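Local coordinates for XC6422 protein (Xanthomonas campestris, PDB 2FUK) that probably acts as a small serine hydrolase of the alpha/beta-hydrolase fold, one without a lid, at residues Ser139-Ala144 with Val160-Ala165. Sequence-based numbering, arbitrary orientation.
Sequences SIAPPA and VIQGDA
Ile161 reaches with both its backbone N and its O to the neighbouring strand, holding strand 136-140 parallel to strand 158-163. Ile161 N donates to Ser139 O at 3.0 Å, and Ile161 O accepts from Ala141 N at 2.9 Å, the latter bond almost straight at 168°. Bracketing Ile140 in this way is the parallel-strand pattern, and Val160 CA adds a C-H...O contact to Ser139 O at 3.3 Å. The side chains of Ile140 and Ile161 share one face of the sheet, where branched apolar groups suit the cover given by helix 201-212, which packs on Ile161, and by Phe197, which touches Ile140. On the other face lie Ser139 and Val160. Ser139, though buried, has its hydroxyl hydrogen-bonded to Trp158. Val160 holds CG1 anti to its backbone N (chi1 172°), which brings Val160 CG1 to 3.9 Å from Pro142 CD; the edge of the Pro142 ring at CD and CG meets that methyl where the chain leaves the sheet. Gln162, bent at chi2 (67°), carries its end beside Ala141 and Pro142, though the orientation of its amide is uncertain, while Val174 and Tyr175 of helix 171-178 also touch it. The strand order 1-2-4-3-5-6-7-8, with Asp166, the probable acid of a Ser119-His195-Asp166 triad, just after the seventh strand, 158-163, is that of the alpha/beta-hydrolase fold.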
ATOM      1  N   SER A 139     -14.625  -9.312   9.223  1.00  6.46           N
ATOM      2  CA  SER A 139     -15.136 -10.430   8.437  1.00  5.59           C
ATOM      3  C   SER A 139     -15.216 -10.047   6.972  1.00  6.96           C
ATOM      4  O   SER A 139     -15.968  -9.153   6.609  1.00  6.44           O
ATOM      5  CB  SER A 139     -16.538 -10.825   8.913  1.00  6.92           C
ATOM      6  OG  SER A 139     -16.555 -11.070  10.304  1.00  7.37           O
ATOM      7  N   ILE A 140     -14.436 -10.721   6.139  1.00  5.42           N
ATOM      8  CA  ILE A 140     -14.440 -10.460   4.711  1.00  6.22           C
ATOM      9  C   ILE A 140     -15.205 -11.606   4.054  1.00  6.87           C
ATOM     10  O   ILE A 140     -14.786 -12.757   4.118  1.00  7.18           O
ATOM     11  CB  ILE A 140     -13.001 -10.404   4.160  1.00  6.20           C
ATOM     12  CG1 ILE A 140     -12.197  -9.343   4.928  1.00  8.07           C
ATOM     13  CG2 ILE A 140     -13.034 -10.089   2.671  1.00  7.84           C
ATOM     14  CD1 ILE A 140     -10.712  -9.312   4.579  1.00  7.02           C
ATOM     15  N   ALA A 141     -16.330 -11.275   3.433  1.00  7.11           N
ATOM     16  CA  ALA A 141     -17.181 -12.255   2.777  1.00  6.96           C
ATOM     17  C   ALA A 141     -17.630 -13.372   3.720  1.00  8.43           C
ATOM     18  O   ALA A 141     -17.415 -14.558   3.441  1.00  8.74           O
ATOM     19  CB  ALA A 141     -16.468 -12.843   1.564  1.00  7.23           C
ATOM     20  N   PRO A 142     -18.265 -13.011   4.852  1.00  8.40           N
ATOM     21  CA  PRO A 142     -18.718 -14.053   5.781  1.00  8.58           C
ATOM     22  C   PRO A 142     -19.665 -14.939   4.992  1.00 10.35           C
ATOM     23  O   PRO A 142     -20.629 -14.454   4.414  1.00 10.15           O
ATOM     24  CB  PRO A 142     -19.428 -13.260   6.878  1.00  8.78           C
ATOM     25  CG  PRO A 142     -19.921 -12.032   6.150  1.00  8.36           C
ATOM     26  CD  PRO A 142     -18.738 -11.682   5.277  1.00  8.57           C
ATOM     27  N   PRO A 143     -19.397 -16.248   4.958  1.00 11.38           N
ATOM     28  CA  PRO A 143     -20.234 -17.189   4.213  1.00 11.97           C
ATOM     29  C   PRO A 143     -21.625 -17.476   4.756  1.00 13.38           C
ATOM     30  O   PRO A 143     -21.940 -18.620   5.070  1.00 11.99           O
ATOM     31  CB  PRO A 143     -19.359 -18.437   4.158  1.00 12.12           C
ATOM     32  CG  PRO A 143     -18.685 -18.401   5.486  1.00 14.17           C
ATOM     33  CD  PRO A 143     -18.271 -16.946   5.609  1.00 11.99           C
ATOM     34  N   ALA A 144     -22.459 -16.443   4.865  1.00 13.40           N
ATOM     35  CA  ALA A 144     -23.823 -16.640   5.342  1.00 15.08           C
ATOM     36  C   ALA A 144     -24.545 -17.504   4.316  1.00 17.15           C
ATOM     37  O   ALA A 144     -24.278 -17.422   3.110  1.00 17.59           O
ATOM     38  CB  ALA A 144     -24.530 -15.308   5.490  1.00 13.73           C
ATOM     39  N   VAL A 160     -17.613  -5.682   8.543  1.00  6.37           N
ATOM     40  CA  VAL A 160     -17.922  -6.669   7.515  1.00  6.21           C
ATOM     41  C   VAL A 160     -17.740  -6.030   6.141  1.00  7.53           C
ATOM     42  O   VAL A 160     -18.235  -4.929   5.887  1.00  6.69           O
ATOM     43  CB  VAL A 160     -19.380  -7.181   7.627  1.00  6.84           C
ATOM     44  CG1 VAL A 160     -19.712  -8.065   6.423  1.00  9.18           C
ATOM     45  CG2 VAL A 160     -19.561  -7.968   8.912  1.00  6.33           C
ATOM     46  N   ILE A 161     -17.010  -6.715   5.266  1.00  6.66           N
ATOM     47  CA  ILE A 161     -16.780  -6.243   3.908  1.00  7.54           C
ATOM     48  C   ILE A 161     -17.290  -7.321   2.961  1.00  7.65           C
ATOM     49  O   ILE A 161     -16.897  -8.486   3.059  1.00  7.87           O
ATOM     50  CB  ILE A 161     -15.284  -5.983   3.655  1.00  7.39           C
ATOM     51  CG1 ILE A 161     -14.809  -4.876   4.600  1.00  9.94           C
ATOM     52  CG2 ILE A 161     -15.054  -5.600   2.196  1.00  8.24           C
ATOM     53  CD1 ILE A 161     -13.324  -4.662   4.603  1.00 11.23           C
ATOM     54  N   GLN A 162     -18.171  -6.931   2.048  1.00  6.85           N
ATOM     55  CA  GLN A 162     -18.753  -7.887   1.121  1.00  8.06           C
ATOM     56  C   GLN A 162     -18.766  -7.438  -0.333  1.00  9.10           C
ATOM     57  O   GLN A 162     -19.195  -6.331  -0.641  1.00 10.17           O
ATOM     58  CB  GLN A 162     -20.191  -8.191   1.557  1.00  8.17           C
ATOM     59  CG  GLN A 162     -20.957  -9.103   0.604  1.00  8.50           C
ATOM     60  CD  GLN A 162     -20.382 -10.501   0.575  1.00  8.65           C
ATOM     61  OE1 GLN A 162     -20.198 -11.097  -0.491  1.00 10.67           O
ATOM     62  NE2 GLN A 162     -20.103 -11.038   1.747  1.00  5.50           N
ATOM     63  N   GLY A 163     -18.300  -8.307  -1.226  1.00  9.71           N
ATOM     64  CA  GLY A 163     -18.332  -7.973  -2.639  1.00  9.55           C
ATOM     65  C   GLY A 163     -19.761  -8.173  -3.106  1.00 10.81           C
ATOM     66  O   GLY A 163     -20.354  -9.217  -2.849  1.00 10.36           O
ATOM     67  N   ASP A 164     -20.330  -7.182  -3.783  1.00 10.86           N
ATOM     68  CA  ASP A 164     -21.708  -7.298  -4.237  1.00 12.48           C
ATOM     69  C   ASP A 164     -21.943  -8.113  -5.500  1.00 12.66           C
ATOM     70  O   ASP A 164     -23.079  -8.223  -5.964  1.00 14.80           O
ATOM     71  CB  ASP A 164     -22.324  -5.910  -4.384  1.00 12.72           C
ATOM     72  CG  ASP A 164     -23.290  -5.595  -3.265  1.00 15.69           C
ATOM     73  OD1 ASP A 164     -23.354  -4.423  -2.852  1.00 16.66           O
ATOM     74  OD2 ASP A 164     -23.998  -6.520  -2.804  1.00 17.14           O
ATOM     75  N   ALA A 165     -20.879  -8.688  -6.049  1.00 11.78           N
ATOM     76  CA  ALA A 165     -20.977  -9.537  -7.234  1.00 11.01           C
ATOM     77  C   ALA A 165     -20.324 -10.881  -6.904  1.00 10.34           C
ATOM     78  O   ALA A 165     -19.795 -11.566  -7.781  1.00 10.26           O
ATOM     79  CB  ALA A 165     -20.282  -8.879  -8.421  1.00 12.48           C
TER